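Side-chain contacts in filamentation induced by cAMP protein Fic (Desulfovibrio alaskensis, PDB 4RGL), which is a largely helical protein of the Fic/DOC family that carries a C-terminal domain related to helix-turn-helix modules: residues P296-N300 with N301-P305; E242-L245 with G246-D250; R126-S129 with G130-I134. All coordinates share one frame; numbering follows the deposited sequence.

Interaction 1. Residues P296-N300 with N301-P305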
loop_
_atom_site.group_PDB
_atom_site.type_symbol
_atom_site.label_atom_id
_atom_site.label_comp_id
_atom_site.label_asym_id
_atom_site.label_seq_id
_atom_site.Cartn_x
_atom_site.Cartn_y
_atom_site.Cartn_z
ATOM N N PRO A 296 27.001 1.455 38.611
ATOM C CA PRO A 296 27.798 1.754 37.400
ATOM C C PRO A 296 27.073 1.338 36.106
ATOM O O PRO A 296 27.159 2.048 35.114
ATOM C CB PRO A 296 29.079 0.944 37.611
ATOM C CG PRO A 296 29.193 0.800 39.085
ATOM C CD PRO A 296 27.783 0.664 39.588
ATOM N N THR A 297 26.293 0.225 36.149
ATOM C CA THR A 297 25.505 -0.234 34.988
ATOM C C THR A 297 24.414 0.813 34.628
ATOM O O THR A 297 24.233 1.129 33.451
ATOM C CB THR A 297 24.880 -1.623 35.274
ATOM O OG1 THR A 297 25.927 -2.563 35.509
ATOM C CG2 THR A 297 23.994 -2.117 34.124
ATOM N N PHE A 298 23.716 1.369 35.652
ATOM C CA PHE A 298 22.677 2.382 35.429
ATOM C C PHE A 298 23.269 3.667 34.810
ATOM O O PHE A 298 22.703 4.208 33.866
ATOM C CB PHE A 298 21.944 2.718 36.747
ATOM C CG PHE A 298 21.034 3.924 36.654
ATOM C CD1 PHE A 298 19.850 3.869 35.930
ATOM C CD2 PHE A 298 21.346 5.104 37.320
ATOM C CE1 PHE A 298 19.025 4.992 35.821
ATOM C CE2 PHE A 298 20.511 6.220 37.226
ATOM C CZ PHE A 298 19.357 6.158 36.478
ATOM N N ARG A 299 24.382 4.157 35.358
ATOM C CA ARG A 299 24.992 5.395 34.889
ATOM C C ARG A 299 25.556 5.224 33.457
ATOM O O ARG A 299 25.304 6.065 32.599
ATOM C CB ARG A 299 26.111 5.841 35.859
ATOM C CG ARG A 299 26.394 7.356 35.862
ATOM C CD ARG A 299 25.279 8.145 36.550
ATOM N NE ARG A 299 25.667 9.535 36.820
ATOM C CZ ARG A 299 25.475 10.540 35.967
ATOM N NH1 ARG A 299 24.937 10.315 34.776
ATOM N NH2 ARG A 299 25.840 11.772 36.293
ATOM N N ASN A 300 26.232 4.080 33.187
ATOM C CA ASN A 300 26.930 3.844 31.913
ATOM C C ASN A 300 25.984 3.350 30.788
ATOM O O ASN A 300 26.228 3.658 29.616
ATOM C CB ASN A 300 28.066 2.821 32.104
ATOM C CG ASN A 300 29.126 3.251 33.094
ATOM O OD1 ASN A 300 29.399 4.446 33.278
ATOM N ND2 ASN A 300 29.791 2.282 33.705
ATOM N N ASN A 301 24.976 2.505 31.127
ATOM C CA ASN A 301 24.135 1.862 30.102
ATOM C C ASN A 301 22.742 2.515 29.988
ATOM O O ASN A 301 22.014 2.223 29.037
ATOM C CB ASN A 301 23.970 0.356 30.401
ATOM C CG ASN A 301 25.275 -0.419 30.450
ATOM O OD1 ASN A 301 26.359 0.103 30.147
ATOM N ND2 ASN A 301 25.191 -1.694 30.811
ATOM N N TYR A 302 22.359 3.367 30.957
ATOM C CA TYR A 302 21.011 3.939 30.960
ATOM C C TYR A 302 21.039 5.486 31.008
ATOM O O TYR A 302 20.556 6.133 30.076
ATOM C CB TYR A 302 20.191 3.387 32.153
ATOM C CG TYR A 302 19.833 1.919 32.022
ATOM C CD1 TYR A 302 20.760 0.925 32.323
ATOM C CD2 TYR A 302 18.539 1.525 31.699
ATOM C CE1 TYR A 302 20.436 -0.426 32.204
ATOM C CE2 TYR A 302 18.194 0.177 31.606
ATOM C CZ TYR A 302 19.145 -0.796 31.865
ATOM O OH TYR A 302 18.816 -2.125 31.756
ATOM N N LEU A 303 21.563 6.069 32.111
ATOM C CA LEU A 303 21.476 7.509 32.357
ATOM C C LEU A 303 22.362 8.325 31.371
ATOM O O LEU A 303 21.857 9.253 30.736
ATOM C CB LEU A 303 21.865 7.833 33.811
ATOM C CG LEU A 303 21.488 9.245 34.311
ATOM C CD1 LEU A 303 19.995 9.514 34.137
ATOM C CD2 LEU A 303 21.871 9.423 35.753
ATOM N N ASN A 304 23.683 7.990 31.264
ATOM C CA ASN A 304 24.607 8.726 30.372
ATOM C C ASN A 304 24.211 8.570 28.860
ATOM O O ASN A 304 24.187 9.570 28.142
ATOM C CB ASN A 304 26.063 8.280 30.586
ATOM C CG ASN A 304 26.668 8.761 31.891
ATOM O OD1 ASN A 304 26.279 9.797 32.446
ATOM N ND2 ASN A 304 27.701 8.071 32.352
ATOM N N PRO A 305 23.871 7.332 28.362
ATOM C CA PRO A 305 23.502 7.200 26.934
ATOM C C PRO A 305 22.294 8.073 26.559
ATOM O O PRO A 305 22.302 8.710 25.503
ATOM C CB PRO A 305 23.172 5.708 26.789
ATOM C CG PRO A 305 23.878 5.052 27.906
ATOM C CD PRO A 305 23.869 6.020 29.041
#

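Interaction 2. Residues E242-L245 with G246-D250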
loop_
_atom_site.group_PDB
_atom_site.type_symbol
_atom_site.label_atom_id
_atom_site.label_comp_id
_atom_site.label_asym_id
_atom_site.label_seq_id
_atom_site.Cartn_x
_atom_site.Cartn_y
_atom_site.Cartn_z
ATOM N N GLU A 242 0.947 5.172 -20.692
ATOM C CA GLU A 242 1.670 6.396 -20.335
ATOM C C GLU A 242 1.176 6.948 -19.003
ATOM O O GLU A 242 1.987 7.340 -18.164
ATOM C CB GLU A 242 1.516 7.467 -21.434
ATOM C CG GLU A 242 2.306 7.191 -22.705
ATOM C CD GLU A 242 2.216 8.305 -23.736
ATOM O OE1 GLU A 242 1.433 9.257 -23.519
ATOM O OE2 GLU A 242 2.939 8.230 -24.755
ATOM N N PHE A 243 -0.170 6.978 -18.801
ATOM C CA PHE A 243 -0.763 7.501 -17.572
ATOM C C PHE A 243 -0.362 6.661 -16.381
ATOM O O PHE A 243 0.072 7.208 -15.363
ATOM C CB PHE A 243 -2.302 7.558 -17.678
ATOM C CG PHE A 243 -2.979 8.122 -16.442
ATOM C CD1 PHE A 243 -3.204 9.490 -16.314
ATOM C CD2 PHE A 243 -3.356 7.289 -15.390
ATOM C CE1 PHE A 243 -3.804 10.014 -15.162
ATOM C CE2 PHE A 243 -3.931 7.817 -14.230
ATOM C CZ PHE A 243 -4.156 9.176 -14.126
HETATM N N MSE A 244 -0.529 5.321 -16.485
HETATM C CA MSE A 244 -0.254 4.420 -15.375
HETATM C C MSE A 244 1.241 4.398 -15.029
HETATM O O MSE A 244 1.590 4.538 -13.854
HETATM C CB MSE A 244 -0.747 3.013 -15.684
HETATM C CG MSE A 244 -0.886 2.141 -14.437
HETATM SE SE MSE A 244 -2.042 2.958 -13.078
HETATM C CE MSE A 244 -3.634 3.198 -14.146
ATOM N N LEU A 245 2.137 4.257 -16.057
ATOM C CA LEU A 245 3.592 4.299 -15.815
ATOM C C LEU A 245 3.989 5.639 -15.217
ATOM O O LEU A 245 4.893 5.699 -14.382
ATOM C CB LEU A 245 4.390 4.038 -17.107
ATOM C CG LEU A 245 4.336 2.605 -17.661
ATOM C CD1 LEU A 245 5.093 2.506 -18.969
ATOM C CD2 LEU A 245 4.891 1.603 -16.660
ATOM N N GLY A 246 3.268 6.697 -15.604
ATOM C CA GLY A 246 3.462 8.023 -15.037
ATOM C C GLY A 246 3.097 8.060 -13.570
ATOM O O GLY A 246 3.914 8.461 -12.733
ATOM N N ALA A 247 1.893 7.531 -13.231
ATOM C CA ALA A 247 1.425 7.439 -11.848
ATOM C C ALA A 247 2.369 6.577 -11.002
ATOM O O ALA A 247 2.732 6.972 -9.888
ATOM C CB ALA A 247 0.015 6.864 -11.810
ATOM N N LEU A 248 2.812 5.414 -11.559
ATOM C CA LEU A 248 3.733 4.495 -10.875
ATOM C C LEU A 248 5.058 5.165 -10.592
ATOM O O LEU A 248 5.584 5.037 -9.486
ATOM C CB LEU A 248 3.949 3.232 -11.712
ATOM C CG LEU A 248 2.807 2.225 -11.672
ATOM C CD1 LEU A 248 2.844 1.314 -12.870
ATOM C CD2 LEU A 248 2.829 1.430 -10.382
ATOM N N ARG A 249 5.588 5.930 -11.579
ATOM C CA ARG A 249 6.823 6.700 -11.410
ATOM C C ARG A 249 6.671 7.706 -10.282
ATOM O O ARG A 249 7.518 7.769 -9.397
ATOM C CB ARG A 249 7.187 7.420 -12.714
ATOM C CG ARG A 249 8.374 8.373 -12.571
ATOM C CD ARG A 249 8.337 9.456 -13.617
ATOM N NE ARG A 249 7.168 10.322 -13.464
ATOM C CZ ARG A 249 6.883 11.327 -14.285
ATOM N NH1 ARG A 249 7.681 11.605 -15.309
ATOM N NH2 ARG A 249 5.795 12.062 -14.089
ATOM N N ASP A 250 5.574 8.483 -10.300
ATOM C CA ASP A 250 5.299 9.484 -9.273
ATOM C C ASP A 250 5.135 8.825 -7.903
ATOM O O ASP A 250 5.533 9.403 -6.889
ATOM C CB ASP A 250 4.039 10.286 -9.632
ATOM C CG ASP A 250 4.118 10.954 -10.993
ATOM O OD1 ASP A 250 5.237 11.334 -11.406
ATOM O OD2 ASP A 250 3.069 11.075 -11.652
#

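Interaction 3. Residues R126-S129 with G130-I134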
loop_
_atom_site.group_PDB
_atom_site.type_symbol
_atom_site.label_atom_id
_atom_site.label_comp_id
_atom_site.label_asym_id
_atom_site.label_seq_id
_atom_site.Cartn_x
_atom_site.Cartn_y
_atom_site.Cartn_z
ATOM N N ARG A 126 -16.313 -16.456 -9.567
ATOM C CA ARG A 126 -16.770 -16.915 -10.881
ATOM C C ARG A 126 -17.142 -15.730 -11.735
ATOM O O ARG A 126 -17.413 -14.647 -11.202
ATOM C CB ARG A 126 -17.974 -17.887 -10.745
ATOM C CG ARG A 126 -19.128 -17.335 -9.911
ATOM C CD ARG A 126 -20.214 -18.373 -9.701
ATOM N NE ARG A 126 -21.155 -17.970 -8.653
ATOM C CZ ARG A 126 -20.990 -18.251 -7.361
ATOM N NH1 ARG A 126 -19.926 -18.937 -6.955
ATOM N NH2 ARG A 126 -21.885 -17.849 -6.468
ATOM N N TYR A 127 -17.155 -15.907 -13.056
ATOM C CA TYR A 127 -17.507 -14.817 -13.952
ATOM C C TYR A 127 -19.014 -14.599 -13.958
ATOM O O TYR A 127 -19.776 -15.518 -13.634
ATOM C CB TYR A 127 -16.989 -15.082 -15.376
ATOM C CG TYR A 127 -15.482 -15.233 -15.451
ATOM C CD1 TYR A 127 -14.638 -14.370 -14.753
ATOM C CD2 TYR A 127 -14.896 -16.153 -16.316
ATOM C CE1 TYR A 127 -13.251 -14.479 -14.845
ATOM C CE2 TYR A 127 -13.509 -16.266 -16.425
ATOM C CZ TYR A 127 -12.690 -15.424 -15.690
ATOM O OH TYR A 127 -11.322 -15.538 -15.787
ATOM N N ARG A 128 -19.442 -13.361 -14.247
ATOM C CA ARG A 128 -20.857 -12.985 -14.273
ATOM C C ARG A 128 -21.640 -13.832 -15.276
ATOM O O ARG A 128 -21.122 -14.169 -16.348
ATOM C CB ARG A 128 -21.006 -11.498 -14.610
ATOM C CG ARG A 128 -20.259 -11.091 -15.861
ATOM C CD ARG A 128 -20.304 -9.614 -16.077
ATOM N NE ARG A 128 -19.409 -9.199 -17.156
ATOM C CZ ARG A 128 -19.772 -9.117 -18.430
ATOM N NH1 ARG A 128 -21.007 -9.436 -18.798
ATOM N NH2 ARG A 128 -18.902 -8.724 -19.348
ATOM N N SER A 129 -22.878 -14.194 -14.919
ATOM C CA SER A 129 -23.742 -14.978 -15.793
ATOM C C SER A 129 -24.522 -14.069 -16.731
ATOM O O SER A 129 -25.065 -14.536 -17.745
ATOM C CB SER A 129 -24.702 -15.830 -14.969
ATOM O OG SER A 129 -25.509 -15.021 -14.130
ATOM N N GLY A 130 -24.561 -12.778 -16.403
ATOM C CA GLY A 130 -25.287 -11.796 -17.187
ATOM C C GLY A 130 -24.472 -10.571 -17.528
ATOM O O GLY A 130 -23.256 -10.532 -17.295
ATOM N N GLY A 131 -25.137 -9.579 -18.112
ATOM C CA GLY A 131 -24.506 -8.324 -18.479
ATOM C C GLY A 131 -24.207 -7.448 -17.284
ATOM O O GLY A 131 -24.750 -7.665 -16.195
ATOM N N VAL A 132 -23.325 -6.470 -17.465
ATOM C CA VAL A 132 -22.959 -5.552 -16.396
ATOM C C VAL A 132 -22.590 -4.182 -17.003
ATOM O O VAL A 132 -22.079 -4.115 -18.132
ATOM C CB VAL A 132 -21.795 -6.131 -15.514
ATOM C CG1 VAL A 132 -20.472 -6.130 -16.273
ATOM C CG2 VAL A 132 -21.667 -5.364 -14.201
ATOM N N GLY A 133 -22.901 -3.116 -16.277
ATOM C CA GLY A 133 -22.578 -1.762 -16.701
ATOM C C GLY A 133 -21.183 -1.341 -16.282
ATOM O O GLY A 133 -20.756 -1.622 -15.155
ATOM N N ILE A 134 -20.437 -0.699 -17.209
ATOM C CA ILE A 134 -19.106 -0.179 -16.912
ATOM C C ILE A 134 -19.221 1.284 -16.472
ATOM O O ILE A 134 -19.760 2.117 -17.215
ATOM C CB ILE A 134 -18.143 -0.336 -18.132
ATOM C CG1 ILE A 134 -18.040 -1.813 -18.577
ATOM C CG2 ILE A 134 -16.757 0.251 -17.813
ATOM C CD1 ILE A 134 -17.163 -2.039 -19.836
#

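Interaction 1. Residues P296-N300 with N301-P305
Phe298 and Leu303, five residues apart on helix 295-308, make the apolar part of this contact. Leu303 CB lies over one face of the Phe298 ring, displaced toward the rim, in a CH-pi contact 4.3 Å from the centroid. Leu303 CD2 reaches Phe298 CE2 at 3.8 Å, while Tyr302 CB comes up to Phe298 CD1 at the same separation, its side chain crossing the phenylalanine at about a right angle. Phe298 holds CG anti to its backbone N (chi1 170°), which swings the ring over the following turn and within range of both residues. Leu286, Met287 and Leu290 of helix 283-290 pack on the same ring, and Tyr302 continues this apolar surface toward Leu272 of helix 267-276.

The polar groups flank this apolar patch, and Leu303 links the two: its CD2 lies over one face of the Arg299 guanidinium. Arg299 NH1 is 2.7 Å from Asn304 OD1; the angle there is poor for a hydrogen bond, and the guanidinium and amide planes are turned 46° apart. Thr297 CG2 meets Asn301 ND2; Thr297 OG1 is bonded to His294 ND1, just before the helix.

Among the backbone bonds, Phe298 O takes a nearly straight one from Leu303 N at 2.8 Å and a weak one from Tyr302 N. Asn304 N likewise reaches back five residues, to Arg299 O, so the helix passes through a wider pi-type turn. Pro305, which has no N-H to give, sets its CG 3.2 Å from Asn300 O, and the helix is kinked there. The chemistry implies a helix of mixed character: hydrocarbon and aromatic groups join it to the neighbouring helices of the C-terminal domain, while amide and guanidinium groups lie at its partly or fully exposed flanks.

Interaction 2. Residues E242-L245 with G246-D250
Leu248 lays its side chain along the carbonyl of Met244, a selenomethionine, one turn earlier on helix 238-257: Leu248 CG is 3.4 Å from Met244 O. The Leu248 CD1 methyl meets Met244 CG at 4.1 Å, the two chains slanting across each other, and approaches Leu245 CD2 at 4.3 Å. Met244 is bent at both chi2 and chi3 (55° and 56°), so its selenium end curls aside and the overlap is made by CG. These residues form a buried side of the helix, where Cys173 of helix 168-182 meets Met244 and Leu245, and Gln197 of helix 189-202 meets Met244 and Leu248.

Regular bonds between residues four apart hold the backbone; the one from Leu248 N to Met244 O, 2.7 Å long, is close to straight. Gly246 N bonds to Glu242 O.

Arg249 turns back at chi3 (64°) and grips its neighbour Asp250 side-on, NE and NH2 both donating to OD1. The NH2 bond, 2.8 Å, uses the syn lone pair, whereas NE comes from above the carboxylate plane. Asp250 also has salt bridges to Arg220 and Arg253, a cluster likely to favour its charged form. This pair sits beside helix 16-32, where the arginine side chain touches Leu21 and Ile25. The arrangement is that of one helix of a largely helical domain, packed among helices 168-182, 189-202 and 16-32.

Interaction 3. Residues R126-S129 with G130-I134
The Arg128 guanidinium has Val132 CG1 over one face, 3.3 Å above the plane and offset toward its rim, and the carbonyl of Gly130 at its edge. NH1 donates to Gly130 O over 2.9 Å; the acceptor lies almost exactly in the guanidinium plane, and the bond is fairly straight at hydrogen (161°). Seen from the oxygen the approach is more angled, with the donor tilted 28° from the carbonyl plane. The same NH1 passes 3.7 Å from Gly131 CA.

Val132 CG1 lies across the CD-NE end of the arginine, 3.4 Å from Arg128 NE and 3.5 Å from Arg128 CD, and the two side chains cross at about a right angle. CG of Arg128 sits between its backbone N and carbonyl carbon (chi1 52°), and from there the chain runs extended to NE. This carries the guanidinium forward, alongside the Gly130 carbonyl to Val132, with Arg128 CD passing 3.3 Å from Gly130 O on the way.

The segment belongs to the Fic/DOC region and leads from the loop after helix 106-117 into strand 133-134, which pairs with strand 142-143 in a small antiparallel hairpin. Val132 extends that pairing through a backbone bond to Ala144.

Beyond this loop, Arg128 NE donates to His183 O, and NH2 to both Ile182 O and Pro145 O. With Gly130 O, four backbone carbonyls thus receive the guanidinium, fixing its rotation and satisfying the polar end of a buried side chain. Ser129 OG is bonded to Glu123 OE2. The side chain of Val132 is about 5 Å from a bound unknown ligand, a molecule that probably came from the crystallisation liquor.

In the fold
The three contacts are each local but sit in separate parts of the chain. Interactions 2 and 3 are the nearer pair, with centres 29 Å apart; interaction 1 lies in the distant C-terminal domain, 68 Å between centres from interaction 3 and on the opposite side of the chain's centre. Interactions 1 and 2 each stay within one helix and mix buried apolar packing with polar groups on more exposed flanks, yet 1 has a pi-type turn and a proline kink whereas 2 is regular. Interaction 3 is a surface loop without helix, built round a single buried arginine that is held by backbone carbonyls, whereas the arginine of 242-250 grips a carboxylate.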